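Local coordinates for spike protein P5 (Enterobacteria phage PRD1, PDB 1YQ6) that forms, together with P31 and P2, the spike complexes at the fivefold vertices of the capsid and is essential for infectivity, at residues L79-G84 / I103-Y108. Numbering follows the deposited sequence.
Sequences LRVKYG and ISLLIY
Ile103 carries CG1 anti to its backbone N (chi1 -173°), which leaves the CG2 branch between N and the carbonyl carbon, lying against Leu79. Leu79 has its CG beside the backbone N (chi1 -68°), and with chi2 at 72° its CD2 lies beside CG2 of Ile103 at 3.8 Å; the two side chains run alongside one another, pointing opposite ways. CD2 of Leu79 also sits 3.8 Å from the backbone N of Ile103. Two residues further along each strand, Leu105 meets Val81 end-on, with Leu105 CD1 3.7 Å from Val81 CB and 4.0 Å from both Val81 CG1 and Val81 CG2. The strands belong to the two opposed antiparallel sheets of the C1q/TNF-like jelly-roll sandwich in the C-terminal domain of P5; they run roughly parallel, and no hydrogen bond joins them. Every second residue of each strand points into the buried apolar core, where Phe88 also touches Leu105 and Ile107. Farther on the contact thins: Tyr83 CB is 4.4 Å from Ile107 CD1, while the tyrosine OH is hydrogen-bonded to Asn110 O. Pointing away from strand 79-83, Ser104 lies at the trimer interface, its O accepting a hydrogen bond from Ser104 OG of a neighbouring subunit.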
loop_
_atom_site.group_PDB
_atom_site.type_symbol
_atom_site.label_atom_id
_atom_site.label_comp_id
_atom_site.label_asym_id
_atom_site.label_seq_id
_atom_site.Cartn_x
_atom_site.Cartn_y
_atom_site.Cartn_z
ATOM N N LEU A 79 10.178 -7.055 -3.233
ATOM C CA LEU A 79 8.926 -7.405 -3.894
ATOM C C LEU A 79 8.745 -6.634 -5.187
ATOM O O LEU A 79 9.109 -5.466 -5.278
ATOM C CB LEU A 79 7.733 -7.149 -2.967
ATOM C CG LEU A 79 7.627 -8.052 -1.738
ATOM C CD1 LEU A 79 8.695 -7.676 -0.734
ATOM C CD2 LEU A 79 6.255 -7.911 -1.121
ATOM N N ARG A 80 8.175 -7.294 -6.186
ATOM C CA ARG A 80 7.962 -6.658 -7.475
ATOM C C ARG A 80 6.675 -7.082 -8.155
ATOM O O ARG A 80 6.306 -8.247 -8.126
ATOM C CB ARG A 80 9.136 -6.963 -8.405
ATOM C CG ARG A 80 9.056 -6.261 -9.749
ATOM C CD ARG A 80 10.212 -6.653 -10.627
ATOM N NE ARG A 80 10.059 -8.010 -11.134
ATOM C CZ ARG A 80 11.049 -8.741 -11.630
ATOM N NH1 ARG A 80 12.280 -8.244 -11.685
ATOM N NH2 ARG A 80 10.806 -9.968 -12.066
ATOM N N VAL A 81 5.994 -6.119 -8.764
ATOM C CA VAL A 81 4.771 -6.375 -9.505
ATOM C C VAL A 81 4.968 -5.733 -10.870
ATOM O O VAL A 81 5.473 -4.615 -10.968
ATOM C CB VAL A 81 3.540 -5.752 -8.835
ATOM C CG1 VAL A 81 2.324 -5.942 -9.716
ATOM C CG2 VAL A 81 3.301 -6.403 -7.483
ATOM N N LYS A 82 4.596 -6.437 -11.933
ATOM C CA LYS A 82 4.756 -5.878 -13.267
ATOM C C LYS A 82 3.487 -5.991 -14.075
ATOM O O LYS A 82 2.652 -6.860 -13.833
ATOM C CB LYS A 82 5.884 -6.583 -14.033
ATOM C CG LYS A 82 7.255 -6.452 -13.407
ATOM C CD LYS A 82 8.335 -7.039 -14.307
ATOM C CE LYS A 82 8.169 -8.536 -14.497
ATOM N NZ LYS A 82 9.201 -9.111 -15.420
ATOM N N TYR A 83 3.340 -5.086 -15.027
ATOM C CA TYR A 83 2.207 -5.100 -15.919
ATOM C C TYR A 83 2.639 -4.374 -17.175
ATOM O O TYR A 83 2.874 -3.166 -17.151
ATOM C CB TYR A 83 0.986 -4.398 -15.323
ATOM C CG TYR A 83 -0.208 -4.609 -16.211
ATOM C CD1 TYR A 83 -0.872 -5.837 -16.223
ATOM C CD2 TYR A 83 -0.585 -3.648 -17.155
ATOM C CE1 TYR A 83 -1.872 -6.111 -17.161
ATOM C CE2 TYR A 83 -1.580 -3.911 -18.098
ATOM C CZ TYR A 83 -2.216 -5.150 -18.097
ATOM O OH TYR A 83 -3.158 -5.448 -19.053
ATOM N N GLY A 84 2.740 -5.114 -18.271
ATOM C CA GLY A 84 3.165 -4.514 -19.520
ATOM C C GLY A 84 4.574 -3.987 -19.362
ATOM O O GLY A 84 5.432 -4.692 -18.847
ATOM N N ILE A 103 3.744 -5.114 -0.457
ATOM C CA ILE A 103 3.702 -4.142 -1.534
ATOM C C ILE A 103 2.249 -4.038 -1.971
ATOM O O ILE A 103 1.600 -5.048 -2.223
ATOM C CB ILE A 103 4.595 -4.517 -2.749
ATOM C CG1 ILE A 103 4.603 -3.346 -3.733
ATOM C CG2 ILE A 103 4.087 -5.780 -3.437
ATOM C CD1 ILE A 103 5.607 -3.469 -4.851
ATOM N N SER A 104 1.732 -2.815 -2.004
ATOM C CA SER A 104 0.354 -2.570 -2.411
ATOM C C SER A 104 0.345 -1.499 -3.469
ATOM O O SER A 104 1.121 -0.554 -3.400
ATOM C CB SER A 104 -0.498 -2.132 -1.232
ATOM O OG SER A 104 -0.801 -3.249 -0.436
ATOM N N LEU A 105 -0.549 -1.640 -4.441
ATOM C CA LEU A 105 -0.607 -0.704 -5.551
ATOM C C LEU A 105 -1.988 -0.468 -6.134
ATOM O O LEU A 105 -2.819 -1.371 -6.176
ATOM C CB LEU A 105 0.252 -1.226 -6.702
ATOM C CG LEU A 105 1.695 -1.652 -6.505
ATOM C CD1 LEU A 105 2.071 -2.609 -7.605
ATOM C CD2 LEU A 105 2.601 -0.434 -6.505
ATOM N N LEU A 106 -2.215 0.760 -6.585
ATOM C CA LEU A 106 -3.434 1.108 -7.287
ATOM C C LEU A 106 -2.861 1.572 -8.625
ATOM O O LEU A 106 -2.258 2.635 -8.707
ATOM C CB LEU A 106 -4.189 2.253 -6.618
ATOM C CG LEU A 106 -5.413 2.716 -7.430
ATOM C CD1 LEU A 106 -6.359 1.560 -7.610
ATOM C CD2 LEU A 106 -6.118 3.867 -6.747
ATOM N N ILE A 107 -3.009 0.757 -9.663
ATOM C CA ILE A 107 -2.466 1.111 -10.965
ATOM C C ILE A 107 -3.503 1.039 -12.066
ATOM O O ILE A 107 -4.542 0.400 -11.915
ATOM C CB ILE A 107 -1.308 0.178 -11.361
ATOM C CG1 ILE A 107 -1.814 -1.269 -11.453
ATOM C CG2 ILE A 107 -0.184 0.306 -10.366
ATOM C CD1 ILE A 107 -0.784 -2.266 -11.907
ATOM N N TYR A 108 -3.232 1.709 -13.176
ATOM C CA TYR A 108 -4.146 1.646 -14.298
ATOM C C TYR A 108 -3.602 0.559 -15.211
ATOM O O TYR A 108 -2.407 0.526 -15.494
ATOM C CB TYR A 108 -4.193 2.955 -15.074
ATOM C CG TYR A 108 -5.145 2.868 -16.240
ATOM C CD1 TYR A 108 -6.519 2.967 -16.045
ATOM C CD2 TYR A 108 -4.678 2.627 -17.528
ATOM C CE1 TYR A 108 -7.416 2.826 -17.103
ATOM C CE2 TYR A 108 -5.568 2.483 -18.607
ATOM C CZ TYR A 108 -6.938 2.583 -18.379
ATOM O OH TYR A 108 -7.844 2.423 -19.413
#